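Local coordinates for protein fusion DH (Streptomyces sp. MJ635-86F5, PDB 6K97) that is an engineered fusion of the two halves of a split polyketide synthase dehydratase domain, which probably dehydrates carrier-bound intermediates in cremimycin biosynthesis, at residues 27-32 with 37-42; 211-216 with 258-263; 240-245 with 249-254. One frame throughout, in Å; residues are numbered along the deposited sequence.

Interaction 1: 27-32 with 37-42; sequences LGLEAT and LATATE
E30 and T32 bond through their backbones to A40 and A38, pinning segment 27-32 across segment 37-42 in the first hotdog part of the fusion. The amide of A40 donates to the carbonyl O of E30, N to O 2.9 Å. T32 N reaches A38 O at 3.0 Å, but from above the carbonyl plane. These two bonds flank A31 and T39, a non-hydrogen-bonded antiparallel pair that forms a single bridge, and both carbonyls also take a CA-H...O contact: T39 CA lies 3.3 Å from E30 O, and A31 CA approaches A38 O in the same way.

The side-chain polar groups look elsewhere for partners. With its OG1 anti to the backbone N (chi1 -166°), T32 sends the hydroxyl to H84 of helix 75-88, while CG2 turns back to rest 3.6 Å from L37 O and CB meets A40 CB at 3.9 Å. T39 OG1 bonds to T51 OG1. The E30 chain, bent at chi2, lays OE1 alongside T41, 3.7 Å from its CA, and OE2 is taken by H133 of the second subunit. Next to it L29 CD2 packs on T41 CG2 at 3.4 Å, the two side chains slanting across one another, and L29 also touches its own counterpart in the second subunit.

On its other side, strand 39-42 pairs with strand 48-55, where A38 and T39 both face T51. This is a classic beta bulge, here beside strand 39-42 of the N-terminal hotdog, at a place where two copies of the protein meet.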
loop_
_atom_site.group_PDB
_atom_site.type_symbol
_atom_site.label_atom_id
_atom_site.label_comp_id
_atom_site.label_asym_id
_atom_site.label_seq_id
_atom_site.Cartn_x
_atom_site.Cartn_y
_atom_site.Cartn_z
ATOM N N LEU A 27 -4.058 10.016 -4.221
ATOM C CA LEU A 27 -3.313 9.653 -3.042
ATOM C C LEU A 27 -1.928 9.029 -3.309
ATOM O O LEU A 27 -1.185 8.699 -2.378
ATOM C CB LEU A 27 -4.163 8.739 -2.156
ATOM C CG LEU A 27 -5.507 9.329 -1.644
ATOM C CD1 LEU A 27 -6.291 8.210 -0.984
ATOM C CD2 LEU A 27 -5.381 10.495 -0.677
ATOM N N GLY A 28 -1.570 8.923 -4.585
ATOM C CA GLY A 28 -0.300 8.351 -4.983
ATOM C C GLY A 28 -0.362 6.874 -5.279
ATOM O O GLY A 28 0.676 6.264 -5.334
ATOM N N LEU A 29 -1.552 6.285 -5.435
ATOM C CA LEU A 29 -1.711 4.824 -5.708
ATOM C C LEU A 29 -2.304 4.474 -7.059
ATOM O O LEU A 29 -2.977 5.262 -7.669
ATOM C CB LEU A 29 -2.622 4.188 -4.661
ATOM C CG LEU A 29 -2.062 4.302 -3.251
ATOM C CD1 LEU A 29 -3.077 4.977 -2.319
ATOM C CD2 LEU A 29 -1.639 2.942 -2.703
ATOM N N GLU A 30 -2.097 3.242 -7.474
ATOM C CA GLU A 30 -2.645 2.706 -8.713
ATOM C C GLU A 30 -3.957 2.017 -8.381
ATOM O O GLU A 30 -4.031 1.260 -7.409
ATOM C CB GLU A 30 -1.635 1.725 -9.371
ATOM C CG GLU A 30 -0.338 2.409 -9.810
ATOM C CD GLU A 30 0.963 1.603 -9.629
ATOM O OE1 GLU A 30 1.195 0.915 -8.592
ATOM O OE2 GLU A 30 1.801 1.688 -10.545
ATOM N N ALA A 31 -4.987 2.263 -9.190
ATOM C CA ALA A 31 -6.298 1.663 -8.993
ATOM C C ALA A 31 -6.299 0.228 -9.486
ATOM O O ALA A 31 -5.416 -0.161 -10.268
ATOM C CB ALA A 31 -7.361 2.457 -9.720
ATOM N N THR A 32 -7.275 -0.564 -8.998
ATOM C CA THR A 32 -7.565 -1.882 -9.538
ATOM C C THR A 32 -9.062 -1.948 -9.836
ATOM O O THR A 32 -9.835 -1.241 -9.218
ATOM C CB THR A 32 -7.120 -2.982 -8.549
ATOM O OG1 THR A 32 -7.107 -4.235 -9.227
ATOM C CG2 THR A 32 -8.060 -3.086 -7.320
ATOM N N LEU A 37 -12.058 -4.182 -3.857
ATOM C CA LEU A 37 -10.755 -3.543 -3.720
ATOM C C LEU A 37 -10.703 -2.326 -4.615
ATOM O O LEU A 37 -11.165 -2.370 -5.751
ATOM C CB LEU A 37 -9.652 -4.514 -4.081
ATOM C CG LEU A 37 -9.582 -5.754 -3.196
ATOM C CD1 LEU A 37 -8.654 -6.800 -3.765
ATOM C CD2 LEU A 37 -9.145 -5.376 -1.804
ATOM N N ALA A 38 -10.153 -1.239 -4.092
ATOM C CA ALA A 38 -9.956 -0.009 -4.836
ATOM C C ALA A 38 -8.522 0.155 -5.455
ATOM O O ALA A 38 -8.396 0.730 -6.516
ATOM C CB ALA A 38 -10.265 1.166 -3.921
ATOM N N THR A 39 -7.470 -0.338 -4.792
ATOM C CA THR A 39 -6.069 -0.106 -5.195
ATOM C C THR A 39 -5.235 -1.396 -5.333
ATOM O O THR A 39 -5.547 -2.418 -4.743
ATOM C CB THR A 39 -5.306 0.789 -4.166
ATOM O OG1 THR A 39 -5.070 0.053 -2.954
ATOM C CG2 THR A 39 -6.056 2.079 -3.842
ATOM N N ALA A 40 -4.130 -1.298 -6.076
ATOM C CA ALA A 40 -3.110 -2.366 -6.214
ATOM C C ALA A 40 -1.758 -1.762 -6.426
ATOM O O ALA A 40 -1.623 -0.959 -7.293
ATOM C CB ALA A 40 -3.433 -3.217 -7.415
ATOM N N THR A 41 -0.739 -2.105 -5.654
ATOM C CA THR A 41 0.547 -1.553 -5.929
ATOM C C THR A 41 1.605 -2.589 -5.773
ATOM O O THR A 41 1.513 -3.432 -4.894
ATOM C CB THR A 41 0.878 -0.339 -5.038
ATOM O OG1 THR A 41 1.691 -0.750 -3.950
ATOM C CG2 THR A 41 -0.339 0.311 -4.464
ATOM N N GLU A 42 2.621 -2.541 -6.625
ATOM C CA GLU A 42 3.733 -3.471 -6.554
ATOM C C GLU A 42 4.715 -2.730 -5.722
ATOM O O GLU A 42 4.856 -1.533 -5.908
ATOM C CB GLU A 42 4.311 -3.800 -7.948
ATOM C CG GLU A 42 5.373 -4.921 -7.930
ATOM C CD GLU A 42 6.075 -5.153 -9.287
ATOM O OE1 GLU A 42 6.745 -4.200 -9.746
ATOM O OE2 GLU A 42 6.013 -6.266 -9.867
#

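Interaction 2: 211-216 with 258-263; sequences FQYGET and ALHAAL. With SO4 (sulfate ion), chain C.
Y213 and H260 meet ring over ring in the C-terminal hotdog part of the fusion. Their side chains come from opposite directions and form an offset stack, with centroids 4.0 Å apart and planes inclined by 30°. The overlap is concentrated at one corner of the imidazole: H260 NE2 sits over the tyrosine face near the rim, 3.2 Å from Y213 CZ, while Y213 CE2 lies over the histidine face. In H260, CG is anti to the carbonyl carbon (chi1 -63°), which carries the ring off the helix flank toward the tyrosine. Both ring nitrogens have bonded partners beyond the stack, NE2 with D256 OD2 one turn earlier in the helix and ND1 with Y203 OH, and these hold the rotation of the imidazole. The ring of Y203 meets H260 steeply.

One turn on, L263 adds the apolar half of the contact. Its CD1 lies over a face of the F211 ring, 4.2 Å from CE1, and is also 4.0 Å from Y213 OH. Replacing Y213 with an alanine would probably uncover that face of H260 and open a gap beside L263 CD1. Just past the strand, E215 N donates to O1 of a sulfate, probably from the crystallisation liquor, at 3.0 Å; R218 binds the same ion.

Strand 211-213 and helix 252-266 run roughly antiparallel, at 148°, with their local axes 12.7 Å apart, and the side chains of F211, Y213, H260 and L263 bridge them. Helix 199-208 closes one side through Y203 and L206, strand 273-284 packs on F211, and strand 65-67 of the other fused part pairs with strand 211-213.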
loop_
_atom_site.group_PDB
_atom_site.type_symbol
_atom_site.label_atom_id
_atom_site.label_comp_id
_atom_site.label_asym_id
_atom_site.label_seq_id
_atom_site.Cartn_x
_atom_site.Cartn_y
_atom_site.Cartn_z
ATOM N N PHE A 211 -27.566 -21.322 9.955
ATOM C CA PHE A 211 -27.137 -20.837 8.664
ATOM C C PHE A 211 -28.263 -19.985 8.067
ATOM O O PHE A 211 -29.110 -20.479 7.335
ATOM C CB PHE A 211 -26.796 -22.004 7.728
ATOM C CG PHE A 211 -25.681 -22.882 8.225
ATOM C CD1 PHE A 211 -24.359 -22.584 7.933
ATOM C CD2 PHE A 211 -25.944 -24.004 8.974
ATOM C CE1 PHE A 211 -23.320 -23.386 8.402
ATOM C CE2 PHE A 211 -24.915 -24.798 9.450
ATOM C CZ PHE A 211 -23.594 -24.493 9.166
ATOM N N GLN A 212 -28.276 -18.709 8.401
ATOM C CA GLN A 212 -29.387 -17.866 8.034
ATOM C C GLN A 212 -29.123 -17.147 6.721
ATOM O O GLN A 212 -28.901 -15.946 6.687
ATOM C CB GLN A 212 -29.651 -16.878 9.151
ATOM C CG GLN A 212 -30.077 -17.603 10.424
ATOM C CD GLN A 212 -29.609 -16.985 11.734
ATOM O OE1 GLN A 212 -28.694 -16.164 11.796
ATOM N NE2 GLN A 212 -30.211 -17.447 12.803
ATOM N N TYR A 213 -29.168 -17.896 5.635
ATOM C CA TYR A 213 -28.837 -17.371 4.330
ATOM C C TYR A 213 -30.013 -16.562 3.763
ATOM O O TYR A 213 -31.078 -17.113 3.531
ATOM C CB TYR A 213 -28.498 -18.514 3.382
ATOM C CG TYR A 213 -27.244 -19.312 3.787
ATOM C CD1 TYR A 213 -26.001 -18.680 3.946
ATOM C CD2 TYR A 213 -27.288 -20.709 3.906
ATOM C CE1 TYR A 213 -24.864 -19.408 4.269
ATOM C CE2 TYR A 213 -26.168 -21.429 4.182
ATOM C CZ TYR A 213 -24.952 -20.766 4.390
ATOM O OH TYR A 213 -23.849 -21.482 4.715
ATOM N N GLY A 214 -29.795 -15.262 3.518
ATOM C CA GLY A 214 -30.753 -14.475 2.773
ATOM C C GLY A 214 -30.687 -14.786 1.278
ATOM O O GLY A 214 -29.966 -15.681 0.829
ATOM N N GLU A 215 -31.448 -14.025 0.510
ATOM C CA GLU A 215 -31.757 -14.363 -0.849
ATOM C C GLU A 215 -30.519 -14.497 -1.724
ATOM O O GLU A 215 -30.416 -15.430 -2.545
ATOM C CB GLU A 215 -32.784 -13.393 -1.422
ATOM C CG GLU A 215 -33.475 -14.012 -2.631
ATOM C CD GLU A 215 -34.550 -13.130 -3.241
ATOM O OE1 GLU A 215 -34.958 -12.111 -2.592
ATOM O OE2 GLU A 215 -34.956 -13.480 -4.377
ATOM N N THR A 216 -29.564 -13.604 -1.545
ATOM C CA THR A 216 -28.373 -13.663 -2.386
ATOM C C THR A 216 -27.546 -14.927 -2.220
ATOM O O THR A 216 -26.825 -15.336 -3.153
ATOM C CB THR A 216 -27.402 -12.508 -2.115
ATOM O OG1 THR A 216 -28.085 -11.259 -2.211
ATOM C CG2 THR A 216 -26.291 -12.547 -3.173
ATOM N N ALA A 258 -22.314 -23.581 -3.847
ATOM C CA ALA A 258 -21.678 -24.862 -4.154
ATOM C C ALA A 258 -21.271 -25.640 -2.942
ATOM O O ALA A 258 -21.186 -26.845 -3.020
ATOM C CB ALA A 258 -20.458 -24.641 -5.026
ATOM N N LEU A 259 -21.030 -24.982 -1.809
ATOM C CA LEU A 259 -20.784 -25.701 -0.557
ATOM C C LEU A 259 -22.047 -26.037 0.193
ATOM O O LEU A 259 -22.003 -26.872 1.117
ATOM C CB LEU A 259 -19.882 -24.887 0.402
ATOM C CG LEU A 259 -18.557 -24.393 -0.154
ATOM C CD1 LEU A 259 -17.763 -23.672 0.941
ATOM C CD2 LEU A 259 -17.780 -25.551 -0.759
ATOM N N HIS A 260 -23.155 -25.343 -0.083
ATOM C CA HIS A 260 -24.340 -25.583 0.722
ATOM C C HIS A 260 -24.770 -27.043 0.574
ATOM O O HIS A 260 -25.094 -27.726 1.550
ATOM C CB HIS A 260 -25.449 -24.607 0.355
ATOM C CG HIS A 260 -25.091 -23.166 0.623
ATOM N ND1 HIS A 260 -25.741 -22.113 0.027
ATOM C CD2 HIS A 260 -24.153 -22.615 1.439
ATOM C CE1 HIS A 260 -25.222 -20.982 0.472
ATOM N NE2 HIS A 260 -24.260 -21.263 1.323
ATOM N N ALA A 261 -24.656 -27.562 -0.636
ATOM C CA ALA A 261 -24.943 -28.963 -0.860
ATOM C C ALA A 261 -24.089 -29.855 0.018
ATOM O O ALA A 261 -24.583 -30.823 0.589
ATOM C CB ALA A 261 -24.741 -29.326 -2.316
ATOM N N ALA A 262 -22.825 -29.549 0.135
ATOM C CA ALA A 262 -21.935 -30.429 0.902
ATOM C C ALA A 262 -22.332 -30.447 2.378
ATOM O O ALA A 262 -22.124 -31.440 3.048
ATOM C CB ALA A 262 -20.480 -30.034 0.741
ATOM N N LEU A 263 -22.920 -29.350 2.854
ATOM C CA LEU A 263 -23.360 -29.261 4.248
ATOM C C LEU A 263 -24.422 -30.283 4.584
ATOM O O LEU A 263 -24.570 -30.589 5.730
ATOM C CB LEU A 263 -23.912 -27.883 4.593
ATOM C CG LEU A 263 -22.935 -26.724 4.537
ATOM C CD1 LEU A 263 -23.714 -25.431 4.718
ATOM C CD2 LEU A 263 -21.841 -26.881 5.584
HETATM S S SO4 C . -34.734 -13.247 2.567
HETATM O O1 SO4 C . -33.500 -12.562 2.069
HETATM O O2 SO4 C . -34.371 -14.432 3.382
HETATM O O3 SO4 C . -35.485 -12.314 3.453
HETATM O O4 SO4 C . -35.628 -13.686 1.445
#

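Interaction 3: 240-245 with 249-254; sequences ASSPKP and HVHPAL
The N-cap of helix 252-266, in the C-terminal hotdog part of the fusion, is H251, and its ring is held at the edge by the preceding loop through S242, P243 and P245. CG stands anti to the backbone N (chi1 -165°), a torsion that swings the imidazole back over the start of the helix. There ND1 accepts from A253 N at 3.2 Å; the donor lies within 2° of the ring plane, and the capping bond thus satisfies an amide of the first turn.

The far corner of the ring points at the loop. H251 NE2 lies 3.2 Å from P243 O, a weak and bent hydrogen bond, and 3.4 Å from S242 OG, a weak one with the serine as donor. NE2 cannot accept from S242 OG and donate to P243 O in the same protonation state; with ND1 accepting, a neutral ring would probably carry its proton on NE2 and favour P243 O. S242 is also poorly ordered. P245 packs beside the histidine, its CA 3.7 Å from H251 CD2 and its CB 3.9 Å from H251 CB, the two side chains slanting past each other.

W61, of the other fused part, meets the H251 ring edge-to-face, and F248 adds a second aromatic neighbour. The H251-P252 step leads into the helix bearing D256, the segment that in polyketide synthase dehydratases carries the Asp-x-x-x-Gln/His motif.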
loop_
_atom_site.group_PDB
_atom_site.type_symbol
_atom_site.label_atom_id
_atom_site.label_comp_id
_atom_site.label_asym_id
_atom_site.label_seq_id
_atom_site.Cartn_x
_atom_site.Cartn_y
_atom_site.Cartn_z
ATOM N N ALA A 240 -30.432 -8.841 -9.088
ATOM C CA ALA A 240 -30.538 -7.378 -8.992
ATOM C C ALA A 240 -30.003 -6.789 -7.677
ATOM O O ALA A 240 -29.926 -5.576 -7.541
ATOM C CB ALA A 240 -31.988 -6.937 -9.210
ATOM N N SER A 241 -29.627 -7.637 -6.722
ATOM C CA SER A 241 -29.204 -7.159 -5.406
ATOM C C SER A 241 -27.715 -7.349 -5.050
ATOM O O SER A 241 -27.329 -7.026 -3.923
ATOM C CB SER A 241 -30.107 -7.778 -4.328
ATOM O OG SER A 241 -31.374 -7.139 -4.302
ATOM N N SER A 242 -26.887 -7.870 -5.968
ATOM C CA SER A 242 -25.398 -7.814 -5.789
ATOM C C SER A 242 -24.738 -7.144 -6.990
ATOM O O SER A 242 -25.439 -6.832 -7.940
ATOM C CB SER A 242 -24.775 -9.211 -5.485
ATOM O OG SER A 242 -25.570 -10.306 -5.922
ATOM N N PRO A 243 -23.404 -6.890 -6.932
ATOM C CA PRO A 243 -22.703 -6.689 -8.151
ATOM C C PRO A 243 -22.836 -7.970 -8.939
ATOM O O PRO A 243 -22.981 -9.052 -8.365
ATOM C CB PRO A 243 -21.238 -6.478 -7.709
ATOM C CG PRO A 243 -21.330 -6.126 -6.274
ATOM C CD PRO A 243 -22.455 -7.000 -5.821
ATOM N N LYS A 244 -22.827 -7.844 -10.251
ATOM C CA LYS A 244 -22.996 -8.993 -11.116
ATOM C C LYS A 244 -21.833 -9.983 -11.042
ATOM O O LYS A 244 -20.666 -9.602 -10.853
ATOM C CB LYS A 244 -23.183 -8.501 -12.527
ATOM C CG LYS A 244 -24.295 -7.491 -12.690
ATOM C CD LYS A 244 -25.562 -8.102 -12.140
ATOM C CE LYS A 244 -26.790 -7.486 -12.791
ATOM N NZ LYS A 244 -28.017 -8.133 -12.246
ATOM N N PRO A 245 -22.132 -11.275 -11.207
ATOM C CA PRO A 245 -21.066 -12.315 -11.179
ATOM C C PRO A 245 -19.975 -12.119 -12.243
ATOM O O PRO A 245 -18.767 -12.389 -11.996
ATOM C CB PRO A 245 -21.833 -13.623 -11.380
ATOM C CG PRO A 245 -23.181 -13.236 -11.931
ATOM C CD PRO A 245 -23.473 -11.844 -11.449
ATOM N N HIS A 249 -13.965 -12.646 -10.031
ATOM C CA HIS A 249 -13.284 -13.881 -10.459
ATOM C C HIS A 249 -14.260 -15.027 -10.313
ATOM O O HIS A 249 -14.584 -15.642 -11.309
ATOM C CB HIS A 249 -11.965 -14.076 -9.763
ATOM C CG HIS A 249 -11.029 -12.956 -10.078
ATOM N ND1 HIS A 249 -10.417 -12.838 -11.305
ATOM C CD2 HIS A 249 -10.710 -11.836 -9.391
ATOM C CE1 HIS A 249 -9.668 -11.759 -11.311
ATOM N NE2 HIS A 249 -9.864 -11.114 -10.180
ATOM N N VAL A 250 -14.750 -15.235 -9.092
ATOM C CA VAL A 250 -15.908 -16.086 -8.835
ATOM C C VAL A 250 -16.775 -15.501 -7.686
ATOM O O VAL A 250 -16.351 -15.407 -6.584
ATOM C CB VAL A 250 -15.495 -17.508 -8.430
ATOM C CG1 VAL A 250 -16.726 -18.376 -8.383
ATOM C CG2 VAL A 250 -14.495 -18.099 -9.396
ATOM N N HIS A 251 -17.999 -15.144 -8.007
ATOM C CA HIS A 251 -18.905 -14.471 -7.143
ATOM C C HIS A 251 -18.935 -15.325 -5.885
ATOM O O HIS A 251 -19.233 -16.498 -5.945
ATOM C CB HIS A 251 -20.306 -14.348 -7.814
ATOM C CG HIS A 251 -21.233 -13.354 -7.145
ATOM N ND1 HIS A 251 -21.625 -13.467 -5.833
ATOM C CD2 HIS A 251 -21.855 -12.245 -7.613
ATOM C CE1 HIS A 251 -22.442 -12.478 -5.519
ATOM N NE2 HIS A 251 -22.599 -11.720 -6.583
ATOM N N PRO A 252 -18.625 -14.719 -4.738
ATOM C CA PRO A 252 -18.605 -15.449 -3.498
ATOM C C PRO A 252 -19.903 -16.199 -3.154
ATOM O O PRO A 252 -19.824 -17.276 -2.605
ATOM C CB PRO A 252 -18.345 -14.361 -2.485
ATOM C CG PRO A 252 -17.504 -13.364 -3.221
ATOM C CD PRO A 252 -18.050 -13.378 -4.607
ATOM N N ALA A 253 -21.070 -15.656 -3.510
ATOM C CA ALA A 253 -22.368 -16.371 -3.336
ATOM C C ALA A 253 -22.479 -17.647 -4.199
ATOM O O ALA A 253 -23.051 -18.661 -3.777
ATOM C CB ALA A 253 -23.536 -15.442 -3.645
ATOM N N LEU A 254 -21.895 -17.610 -5.384
ATOM C CA LEU A 254 -21.961 -18.754 -6.306
ATOM C C LEU A 254 -21.114 -19.857 -5.753
ATOM O O LEU A 254 -21.569 -21.032 -5.562
ATOM C CB LEU A 254 -21.474 -18.318 -7.635
ATOM C CG LEU A 254 -21.578 -19.140 -8.874
ATOM C CD1 LEU A 254 -23.025 -19.443 -9.188
ATOM C CD2 LEU A 254 -20.948 -18.309 -10.005
#

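Interactions 2 and 3 are neighbours in the C-terminal hotdog, with centres 14 Å apart and helix 252-266 in common: interaction 3 caps its start, interaction 2 uses a later turn. They touch where T216 O lies 3.3 Å from A253 CB. D256, the Asp of the Asp-x-x-x-Gln/His motif and probably the catalytic acid as in related dehydratases, falls between them on the helix and bonds to H260. Interaction 1 stands apart in the N-terminal hotdog, its centre 33 Å from that of interaction 2 and 22 Å from that of interaction 3. Its nearest atoms are about 7 Å from interaction 3, and H84 spans this distance, bonding T32 through NE2 and H249 through ND1.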